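Local coordinates for protein type II restriction enzyme MunI (Mycoplasma, PDB 1D02) that recognises the double-stranded DNA sequence CAATTG as a homodimer and cleaves it after the first C, leaving fragments with 5'-phosphates, at residues N51-V56 and P128-A133; C123-P128 and F148-E153; Q174-M179 and E195-Y200. The protein carries 1 engineered substitution. All coordinates share one frame; numbering follows the deposited sequence.

Interaction 1. Residues N51-V56 and P128-A133; sequences NLYAQV and PGLLKA
Leu52 brings the loop up to helix 128-138, where its two methyl groups reach successive turns. CD1 of Leu52 meets CD2 of Leu130 at 3.8 Å, whereas CD2 of Leu52 reaches CB of Ala133 more loosely, at 4.3 Å. With CG beside the backbone N (chi1 -61°) and an extended second torsion, the leucine fork points at the helix, and its side chain crosses that of Leu130 at about a right angle. Tyr53 follows, its ring carrying CB of Leu52 3.8 Å above one face, toward the rim. The phenol oxygen supplies the cross-segment touch: OH of Tyr53 lies 4.0 Å from CD2 of Leu130, so this one methyl meets both loop residues. That oxygen is also hydrogen-bonded to Trp169 NE1 of the second subunit. From Tyr53 to Val56 the chain makes a type I turn, closed by Val56 N to Tyr53 O (3.1 Å), and draws away from helix 128-138. The 119 Å² buried here is modest and mostly apolar, the phenol oxygen being the exception. This is loop-on-helix packing at the homodimer interface: the loop between strand 40-44 and helix 60-63 lies beside the start of helix 128-138, and helix 160-170 of the second subunit covers Tyr53 and Leu130.

Interaction 2. Residues C123-P128 and F148-E153; sequences CKLFTP and FWVVFE
The ring of Phe148 receives Leu125 on a face and presents its own edge to Phe126, and these two approaches form the tight part of the contact. CB of Leu125 stands 3.6 Å from the ring centroid, only 10° off the normal, which defines a CH-pi contact centred on the face. Further along the same side chain, Leu125 CD1 closes to 3.5 Å from Phe148 CD1. The carbonyl end joins in as well, with Leu125 O 3.4 Å from Phe148 CE2. Phe126 and Phe148 form a T-shaped pair: their centroids are 5.1 Å apart, their planes meet at 82°, and CZ of Phe148 sits over the middle of the Phe126 face. Phe148 reaches this place because CG lies between the backbone N and the carbonyl carbon (chi1 61°), swinging the ring off the strand toward the 3-10 turn.

Packing slackens toward Val150, whose CG2 touches Leu125 CD1 at 4.0 Å. Lys124, which takes no part in the contact with the strand, packs on a DNA phosphate, and its NZ bridges to Glu120 of the second subunit. The turn before helix 128-138 thus packs on strand 148-153, which lies between 93-101 and 177-180 in the mixed sheet. The chemistry is almost wholly hydrocarbon and aromatic, with one carbonyl oxygen against a ring atom, so shape and ring orientation set the fit of turn on strand.

Interaction 3. Residues Q174-M179 and E195-Y200; sequences QDNYFM and EKLKKY
Asp175 OD1 faces Lys196 twice over, through a water and directly. Water 2 donates to Asp175 OD1 at 2.7 Å and accepts from Lys196 NZ at 3.0 Å, whereas the direct salt bridge from OD1 to NZ is long, at 4.0 Å. The contact sets the 3-10 turn before strand 177-180, an edge strand of the mixed sheet within this chain of a PDDEXK-clan nuclease, against the last part of helix 186-197 and the residues that follow. The lysine chain, extended beyond CG, passes across the carboxylate at about a right angle, so its methylenes come closer to the carboxylate than its ammonium does: CD of Lys196 is 3.3 Å from Asp175 OD1. The other carboxylate oxygen is tied to the backbone, because water 1 donates both to Asp175 OD2 (2.8 Å) and to Lys196 O (2.7 Å). Two donating waters and a nearby ammonium group would be expected to favour the ionised carboxylate.

On the buried side, the hydrocarbon of Leu197, with CG beside its backbone N (chi1 -53°), lies against polar atoms of the turn, and beyond the two segments it packs on Trp149 and Ile145. Asn176 has its amide engaged by backbone groups, OD1 by Leu146 N and ND2 by Phe148 O, and its ND2 lies 4.3 Å from Leu197 CD2. That same methyl, Leu197 CD2, approaches the carbonyl oxygen of Asp175 to 3.6 Å.

Interactions 1 and 2 alternate along the chain and share Pro128, with centres about 15 Å apart; Leu131 of the first also packs on Phe148 of the second. Interaction 3 follows both in sequence. Its centre lies about 12 Å from that of interaction 2, to which it is joined through neighbouring strands 148-153 and 177-180, but about 24 Å from that of interaction 1. The series therefore runs from a loop at the subunit interface, through helix 128-138 and the sheet, to the C-terminal helix. The partner subunit is met by interactions 1 and 2, the DNA comes closest to interaction 2 (about 4 Å between nearest atoms), and interaction 3 lies farther from both.

Interaction 1. Residues N51-V56 and P128-A133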
loop_
_atom_site.group_PDB
_atom_site.type_symbol
_atom_site.label_atom_id
_atom_site.label_comp_id
_atom_site.label_asym_id
_atom_site.label_seq_id
_atom_site.Cartn_x
_atom_site.Cartn_y
_atom_site.Cartn_z
ATOM N N ASN D 51 -8.670 7.114 -16.137
ATOM C CA ASN D 51 -10.117 7.065 -15.880
ATOM C C ASN D 51 -10.487 5.814 -15.106
ATOM O O ASN D 51 -10.750 4.770 -15.701
ATOM C CB ASN D 51 -10.845 7.109 -17.248
ATOM C CG ASN D 51 -12.354 7.221 -17.119
ATOM O OD1 ASN D 51 -12.887 7.301 -16.026
ATOM N ND2 ASN D 51 -13.049 7.230 -18.251
ATOM N N LEU D 52 -10.515 5.919 -13.777
ATOM C CA LEU D 52 -10.809 4.772 -12.937
ATOM C C LEU D 52 -11.926 4.843 -11.908
ATOM O O LEU D 52 -12.668 3.861 -11.710
ATOM C CB LEU D 52 -9.573 4.381 -12.123
ATOM C CG LEU D 52 -8.260 3.953 -12.759
ATOM C CD1 LEU D 52 -7.264 3.640 -11.618
ATOM C CD2 LEU D 52 -8.498 2.729 -13.636
ATOM N N TYR D 53 -12.030 5.992 -11.248
ATOM C CA TYR D 53 -12.913 6.114 -10.109
ATOM C C TYR D 53 -14.246 6.790 -10.139
ATOM O O TYR D 53 -15.097 6.456 -9.318
ATOM C CB TYR D 53 -12.143 6.781 -8.954
ATOM C CG TYR D 53 -10.763 6.248 -8.680
ATOM C CD1 TYR D 53 -9.676 7.120 -8.509
ATOM C CD2 TYR D 53 -10.549 4.889 -8.494
ATOM C CE1 TYR D 53 -8.416 6.636 -8.147
ATOM C CE2 TYR D 53 -9.294 4.396 -8.137
ATOM C CZ TYR D 53 -8.238 5.277 -7.958
ATOM O OH TYR D 53 -7.005 4.813 -7.556
ATOM N N ALA D 54 -14.441 7.748 -11.036
ATOM C CA ALA D 54 -15.680 8.502 -10.985
ATOM C C ALA D 54 -16.988 7.734 -11.141
ATOM O O ALA D 54 -18.008 8.164 -10.597
ATOM C CB ALA D 54 -15.626 9.678 -11.973
ATOM N N GLN D 55 -16.975 6.611 -11.867
ATOM C CA GLN D 55 -18.206 5.846 -12.050
ATOM C C GLN D 55 -18.338 4.710 -11.054
ATOM O O GLN D 55 -19.197 3.832 -11.212
ATOM C CB GLN D 55 -18.294 5.300 -13.487
ATOM C CG GLN D 55 -18.256 6.386 -14.547
ATOM C CD GLN D 55 -18.442 5.872 -15.975
ATOM O OE1 GLN D 55 -19.570 5.832 -16.502
ATOM N NE2 GLN D 55 -17.359 5.485 -16.598
ATOM N N VAL D 56 -17.488 4.697 -10.031
ATOM C CA VAL D 56 -17.594 3.650 -9.022
ATOM C C VAL D 56 -18.990 3.800 -8.400
ATOM O O VAL D 56 -19.413 4.904 -8.046
ATOM C CB VAL D 56 -16.508 3.816 -7.937
ATOM C CG1 VAL D 56 -16.863 3.017 -6.678
ATOM C CG2 VAL D 56 -15.161 3.378 -8.487
ATOM N N PRO D 128 -6.554 -5.044 -4.234
ATOM C CA PRO D 128 -7.177 -5.888 -5.256
ATOM C C PRO D 128 -7.732 -5.088 -6.424
ATOM O O PRO D 128 -7.687 -5.534 -7.573
ATOM C CB PRO D 128 -8.239 -6.671 -4.473
ATOM C CG PRO D 128 -8.486 -5.810 -3.211
ATOM C CD PRO D 128 -7.087 -5.326 -2.890
ATOM N N GLY D 129 -8.231 -3.889 -6.137
ATOM C CA GLY D 129 -8.773 -3.049 -7.176
ATOM C C GLY D 129 -7.757 -2.596 -8.205
ATOM O O GLY D 129 -8.037 -2.673 -9.408
ATOM N N LEU D 130 -6.601 -2.103 -7.765
ATOM C CA LEU D 130 -5.603 -1.657 -8.728
ATOM C C LEU D 130 -4.933 -2.838 -9.409
ATOM O O LEU D 130 -4.549 -2.731 -10.574
ATOM C CB LEU D 130 -4.564 -0.733 -8.070
ATOM C CG LEU D 130 -5.187 0.648 -7.720
ATOM C CD1 LEU D 130 -4.158 1.516 -7.005
ATOM C CD2 LEU D 130 -5.630 1.366 -9.000
ATOM N N LEU D 131 -4.784 -3.959 -8.701
ATOM C CA LEU D 131 -4.188 -5.138 -9.327
ATOM C C LEU D 131 -5.053 -5.551 -10.526
ATOM O O LEU D 131 -4.533 -5.834 -11.614
ATOM C CB LEU D 131 -4.100 -6.304 -8.335
ATOM C CG LEU D 131 -2.966 -6.246 -7.313
ATOM C CD1 LEU D 131 -3.139 -7.336 -6.255
ATOM C CD2 LEU D 131 -1.618 -6.432 -8.053
ATOM N N LYS D 132 -6.369 -5.596 -10.328
ATOM C CA LYS D 132 -7.274 -5.975 -11.428
ATOM C C LYS D 132 -7.198 -4.975 -12.575
ATOM O O LYS D 132 -7.145 -5.370 -13.751
ATOM C CB LYS D 132 -8.730 -6.071 -10.948
ATOM C CG LYS D 132 -9.030 -7.361 -10.192
ATOM C CD LYS D 132 -10.474 -7.379 -9.682
ATOM C CE LYS D 132 -10.762 -8.666 -8.909
ATOM N NZ LYS D 132 -12.203 -8.722 -8.521
ATOM N N ALA D 133 -7.183 -3.681 -12.258
ATOM C CA ALA D 133 -7.098 -2.676 -13.315
ATOM C C ALA D 133 -5.780 -2.799 -14.112
ATOM O O ALA D 133 -5.764 -2.731 -15.358
ATOM C CB ALA D 133 -7.214 -1.276 -12.706
#

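Interaction 2. Residues C123-P128 and F148-E153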
loop_
_atom_site.group_PDB
_atom_site.type_symbol
_atom_site.label_atom_id
_atom_site.label_comp_id
_atom_site.label_asym_id
_atom_site.label_seq_id
_atom_site.Cartn_x
_atom_site.Cartn_y
_atom_site.Cartn_z
ATOM N N CYS D 123 2.492 0.924 -1.863
ATOM C CA CYS D 123 1.747 -0.321 -1.657
ATOM C C CYS D 123 0.303 -0.264 -2.150
ATOM O O CYS D 123 -0.391 -1.280 -2.116
ATOM C CB CYS D 123 1.782 -0.753 -0.186
ATOM S SG CYS D 123 3.441 -1.223 0.373
ATOM N N LYS D 124 -0.156 0.906 -2.595
ATOM C CA LYS D 124 -1.508 0.988 -3.143
ATOM C C LYS D 124 -1.630 0.026 -4.332
ATOM O O LYS D 124 -2.732 -0.424 -4.663
ATOM C CB LYS D 124 -1.816 2.396 -3.631
ATOM C CG LYS D 124 -0.939 2.881 -4.791
ATOM C CD LYS D 124 -1.133 4.381 -5.063
ATOM C CE LYS D 124 -2.556 4.731 -5.521
ATOM N NZ LYS D 124 -2.690 6.188 -5.986
ATOM N N LEU D 125 -0.503 -0.298 -4.950
ATOM C CA LEU D 125 -0.527 -1.174 -6.120
ATOM C C LEU D 125 -0.896 -2.603 -5.748
ATOM O O LEU D 125 -1.219 -3.392 -6.626
ATOM C CB LEU D 125 0.827 -1.148 -6.831
ATOM C CG LEU D 125 1.239 0.236 -7.337
ATOM C CD1 LEU D 125 2.614 0.165 -7.981
ATOM C CD2 LEU D 125 0.192 0.756 -8.319
ATOM N N PHE D 126 -0.837 -2.929 -4.459
ATOM C CA PHE D 126 -1.214 -4.272 -4.006
ATOM C C PHE D 126 -2.720 -4.400 -3.721
ATOM O O PHE D 126 -3.202 -5.510 -3.427
ATOM C CB PHE D 126 -0.449 -4.663 -2.733
ATOM C CG PHE D 126 1.023 -4.911 -2.946
ATOM C CD1 PHE D 126 1.956 -3.904 -2.755
ATOM C CD2 PHE D 126 1.484 -6.184 -3.264
ATOM C CE1 PHE D 126 3.335 -4.168 -2.868
ATOM C CE2 PHE D 126 2.840 -6.439 -3.378
ATOM C CZ PHE D 126 3.763 -5.430 -3.174
ATOM N N THR D 127 -3.467 -3.288 -3.778
ATOM C CA THR D 127 -4.913 -3.387 -3.522
ATOM C C THR D 127 -5.543 -4.248 -4.603
ATOM O O THR D 127 -5.130 -4.207 -5.767
ATOM C CB THR D 127 -5.620 -2.009 -3.534
ATOM O OG1 THR D 127 -5.410 -1.339 -4.784
ATOM C CG2 THR D 127 -5.086 -1.155 -2.374
ATOM N N PRO D 128 -6.554 -5.044 -4.234
ATOM C CA PRO D 128 -7.177 -5.888 -5.256
ATOM C C PRO D 128 -7.732 -5.088 -6.424
ATOM O O PRO D 128 -7.687 -5.534 -7.573
ATOM C CB PRO D 128 -8.239 -6.671 -4.473
ATOM C CG PRO D 128 -8.486 -5.810 -3.211
ATOM C CD PRO D 128 -7.087 -5.326 -2.890
ATOM N N PHE D 148 3.127 -4.671 -11.805
ATOM C CA PHE D 148 3.814 -3.396 -11.626
ATOM C C PHE D 148 5.240 -3.623 -11.173
ATOM O O PHE D 148 5.607 -4.727 -10.755
ATOM C CB PHE D 148 3.075 -2.543 -10.582
ATOM C CG PHE D 148 3.004 -3.188 -9.216
ATOM C CD1 PHE D 148 4.042 -3.016 -8.299
ATOM C CD2 PHE D 148 1.906 -3.961 -8.851
ATOM C CE1 PHE D 148 3.985 -3.606 -7.029
ATOM C CE2 PHE D 148 1.833 -4.554 -7.591
ATOM C CZ PHE D 148 2.864 -4.385 -6.668
ATOM N N TRP D 149 6.044 -2.569 -11.260
ATOM C CA TRP D 149 7.440 -2.642 -10.851
ATOM C C TRP D 149 7.768 -1.351 -10.124
ATOM O O TRP D 149 7.650 -0.269 -10.699
ATOM C CB TRP D 149 8.322 -2.799 -12.093
ATOM C CG TRP D 149 9.792 -2.916 -11.805
ATOM C CD1 TRP D 149 10.375 -3.477 -10.706
ATOM C CD2 TRP D 149 10.857 -2.546 -12.686
ATOM N NE1 TRP D 149 11.751 -3.482 -10.850
ATOM C CE2 TRP D 149 12.069 -2.916 -12.058
ATOM C CE3 TRP D 149 10.907 -1.943 -13.954
ATOM C CZ2 TRP D 149 13.326 -2.704 -12.649
ATOM C CZ3 TRP D 149 12.160 -1.730 -14.546
ATOM C CH2 TRP D 149 13.348 -2.111 -13.887
ATOM N N VAL D 150 8.175 -1.472 -8.862
ATOM C CA VAL D 150 8.509 -0.299 -8.059
ATOM C C VAL D 150 10.038 -0.217 -7.963
ATOM O O VAL D 150 10.697 -1.168 -7.544
ATOM C CB VAL D 150 7.907 -0.391 -6.629
ATOM C CG1 VAL D 150 8.355 0.805 -5.798
ATOM C CG2 VAL D 150 6.351 -0.427 -6.684
ATOM N N VAL D 151 10.587 0.905 -8.421
ATOM C CA VAL D 151 12.030 1.129 -8.340
ATOM C C VAL D 151 12.297 2.112 -7.206
ATOM O O VAL D 151 11.754 3.233 -7.207
ATOM C CB VAL D 151 12.576 1.701 -9.659
ATOM C CG1 VAL D 151 14.069 2.005 -9.513
ATOM C CG2 VAL D 151 12.338 0.681 -10.796
ATOM N N PHE D 152 13.091 1.681 -6.226
ATOM C CA PHE D 152 13.447 2.525 -5.079
ATOM C C PHE D 152 14.797 3.167 -5.375
ATOM O O PHE D 152 15.649 2.554 -6.031
ATOM C CB PHE D 152 13.539 1.700 -3.791
ATOM C CG PHE D 152 12.216 1.122 -3.333
ATOM C CD1 PHE D 152 11.848 -0.181 -3.679
ATOM C CD2 PHE D 152 11.340 1.881 -2.573
ATOM C CE1 PHE D 152 10.617 -0.725 -3.275
ATOM C CE2 PHE D 152 10.104 1.354 -2.161
ATOM C CZ PHE D 152 9.738 0.049 -2.511
ATOM N N GLU D 153 14.985 4.383 -4.870
ATOM C CA GLU D 153 16.209 5.163 -5.099
ATOM C C GLU D 153 16.492 5.940 -3.826
ATOM O O GLU D 153 15.584 6.144 -3.021
ATOM C CB GLU D 153 15.992 6.181 -6.229
ATOM C CG GLU D 153 15.759 5.556 -7.609
ATOM C CD GLU D 153 15.479 6.582 -8.721
ATOM O OE1 GLU D 153 15.426 7.801 -8.456
ATOM O OE2 GLU D 153 15.282 6.143 -9.880
#

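Interaction 3. Residues Q174-M179 and E195-Y200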
loop_
_atom_site.group_PDB
_atom_site.type_symbol
_atom_site.label_atom_id
_atom_site.label_comp_id
_atom_site.label_asym_id
_atom_site.label_seq_id
_atom_site.Cartn_x
_atom_site.Cartn_y
_atom_site.Cartn_z
ATOM N N GLN D 174 9.568 -11.089 -5.175
ATOM C CA GLN D 174 10.778 -10.284 -5.057
ATOM C C GLN D 174 11.179 -9.536 -6.311
ATOM O O GLN D 174 11.787 -8.473 -6.214
ATOM C CB GLN D 174 11.961 -11.150 -4.614
ATOM C CG GLN D 174 11.845 -11.651 -3.199
ATOM C CD GLN D 174 11.812 -10.519 -2.188
ATOM O OE1 GLN D 174 12.749 -9.721 -2.110
ATOM N NE2 GLN D 174 10.748 -10.454 -1.400
ATOM N N ASP D 175 10.819 -10.045 -7.488
ATOM C CA ASP D 175 11.227 -9.380 -8.711
ATOM C C ASP D 175 10.386 -8.162 -9.075
ATOM O O ASP D 175 10.699 -7.469 -10.047
ATOM C CB ASP D 175 11.225 -10.364 -9.892
ATOM C CG ASP D 175 12.214 -11.514 -9.705
ATOM O OD1 ASP D 175 13.143 -11.402 -8.874
ATOM O OD2 ASP D 175 12.067 -12.536 -10.413
ATOM N N ASN D 176 9.319 -7.910 -8.311
ATOM C CA ASN D 176 8.459 -6.768 -8.577
ATOM C C ASN D 176 8.943 -5.435 -7.988
ATOM O O ASN D 176 8.250 -4.428 -8.067
ATOM C CB ASN D 176 7.020 -7.097 -8.181
ATOM C CG ASN D 176 6.358 -7.998 -9.217
ATOM O OD1 ASN D 176 6.080 -9.167 -8.954
ATOM N ND2 ASN D 176 6.161 -7.465 -10.416
ATOM N N TYR D 177 10.133 -5.439 -7.386
ATOM C CA TYR D 177 10.731 -4.170 -6.968
ATOM C C TYR D 177 12.216 -4.257 -7.283
ATOM O O TYR D 177 12.745 -5.358 -7.491
ATOM C CB TYR D 177 10.539 -3.884 -5.471
ATOM C CG TYR D 177 11.383 -4.739 -4.562
ATOM C CD1 TYR D 177 12.661 -4.333 -4.177
ATOM C CD2 TYR D 177 10.903 -5.952 -4.100
ATOM C CE1 TYR D 177 13.441 -5.125 -3.345
ATOM C CE2 TYR D 177 11.658 -6.753 -3.265
ATOM C CZ TYR D 177 12.927 -6.336 -2.889
ATOM O OH TYR D 177 13.650 -7.144 -2.053
ATOM N N PHE D 178 12.880 -3.109 -7.371
ATOM C CA PHE D 178 14.331 -3.103 -7.592
ATOM C C PHE D 178 14.911 -1.940 -6.809
ATOM O O PHE D 178 14.346 -0.839 -6.823
ATOM C CB PHE D 178 14.682 -2.939 -9.077
ATOM C CG PHE D 178 16.157 -2.781 -9.329
ATOM C CD1 PHE D 178 17.026 -3.880 -9.251
ATOM C CD2 PHE D 178 16.685 -1.533 -9.649
ATOM C CE1 PHE D 178 18.403 -3.727 -9.494
ATOM C CE2 PHE D 178 18.056 -1.373 -9.890
ATOM C CZ PHE D 178 18.909 -2.464 -9.816
ATOM N N MET D 179 16.024 -2.193 -6.127
ATOM C CA MET D 179 16.719 -1.177 -5.327
ATOM C C MET D 179 17.845 -0.619 -6.194
ATOM O O MET D 179 18.858 -1.297 -6.390
ATOM C CB MET D 179 17.339 -1.816 -4.072
ATOM C CG MET D 179 16.346 -2.479 -3.157
ATOM S SD MET D 179 15.527 -1.250 -2.146
ATOM C CE MET D 179 14.457 -2.264 -1.139
ATOM N N GLU D 195 16.178 -9.582 -17.293
ATOM C CA GLU D 195 16.220 -10.944 -16.778
ATOM C C GLU D 195 14.975 -11.423 -16.056
ATOM O O GLU D 195 14.639 -12.604 -16.107
ATOM C CB GLU D 195 17.421 -11.086 -15.834
ATOM C CG GLU D 195 18.786 -11.013 -16.531
ATOM C CD GLU D 195 19.950 -10.704 -15.572
ATOM O OE1 GLU D 195 19.815 -10.894 -14.340
ATOM O OE2 GLU D 195 21.017 -10.266 -16.068
ATOM N N LYS D 196 14.263 -10.502 -15.416
ATOM C CA LYS D 196 13.115 -10.891 -14.609
ATOM C C LYS D 196 11.714 -10.470 -15.007
ATOM O O LYS D 196 10.743 -11.105 -14.587
ATOM C CB LYS D 196 13.371 -10.426 -13.180
ATOM C CG LYS D 196 14.671 -10.980 -12.621
ATOM C CD LYS D 196 15.073 -10.318 -11.329
ATOM C CE LYS D 196 16.236 -11.076 -10.714
ATOM N NZ LYS D 196 16.897 -10.285 -9.643
ATOM N N LEU D 197 11.592 -9.420 -15.814
ATOM C CA LEU D 197 10.281 -8.902 -16.169
ATOM C C LEU D 197 9.922 -8.851 -17.655
ATOM O O LEU D 197 8.756 -8.976 -18.018
ATOM C CB LEU D 197 10.148 -7.489 -15.582
ATOM C CG LEU D 197 10.430 -7.358 -14.076
ATOM C CD1 LEU D 197 10.487 -5.851 -13.693
ATOM C CD2 LEU D 197 9.345 -8.064 -13.286
ATOM N N LYS D 198 10.923 -8.660 -18.505
ATOM C CA LYS D 198 10.702 -8.531 -19.940
ATOM C C LYS D 198 9.885 -9.670 -20.559
ATOM O O LYS D 198 9.023 -9.426 -21.406
ATOM C CB LYS D 198 12.048 -8.402 -20.667
ATOM C CG LYS D 198 11.939 -7.930 -22.133
ATOM C CD LYS D 198 13.311 -7.788 -22.802
ATOM C CE LYS D 198 13.812 -9.135 -23.323
ATOM N NZ LYS D 198 15.218 -9.078 -23.814
ATOM N N LYS D 199 10.160 -10.888 -20.116
ATOM C CA LYS D 199 9.467 -12.059 -20.637
ATOM C C LYS D 199 7.959 -11.997 -20.405
ATOM O O LYS D 199 7.202 -12.656 -21.109
ATOM C CB LYS D 199 10.023 -13.334 -20.005
ATOM C CG LYS D 199 9.788 -13.457 -18.503
ATOM C CD LYS D 199 10.528 -14.692 -17.959
ATOM C CE LYS D 199 10.332 -14.849 -16.449
ATOM N NZ LYS D 199 11.070 -16.046 -15.897
ATOM N N TYR D 200 7.523 -11.209 -19.422
ATOM C CA TYR D 200 6.093 -11.106 -19.163
ATOM C C TYR D 200 5.395 -10.189 -20.146
ATOM O O TYR D 200 4.165 -10.105 -20.150
ATOM C CB TYR D 200 5.836 -10.689 -17.707
ATOM C CG TYR D 200 6.166 -11.819 -16.767
ATOM C CD1 TYR D 200 7.289 -11.759 -15.946
ATOM C CD2 TYR D 200 5.395 -12.992 -16.758
ATOM C CE1 TYR D 200 7.652 -12.831 -15.143
ATOM C CE2 TYR D 200 5.750 -14.075 -15.945
ATOM C CZ TYR D 200 6.874 -13.987 -15.146
ATOM O OH TYR D 200 7.238 -15.033 -14.349
HETATM O O HOH W 1 10.834 -13.166 -12.806
HETATM O O HOH W 2 14.851 -9.842 -7.473
#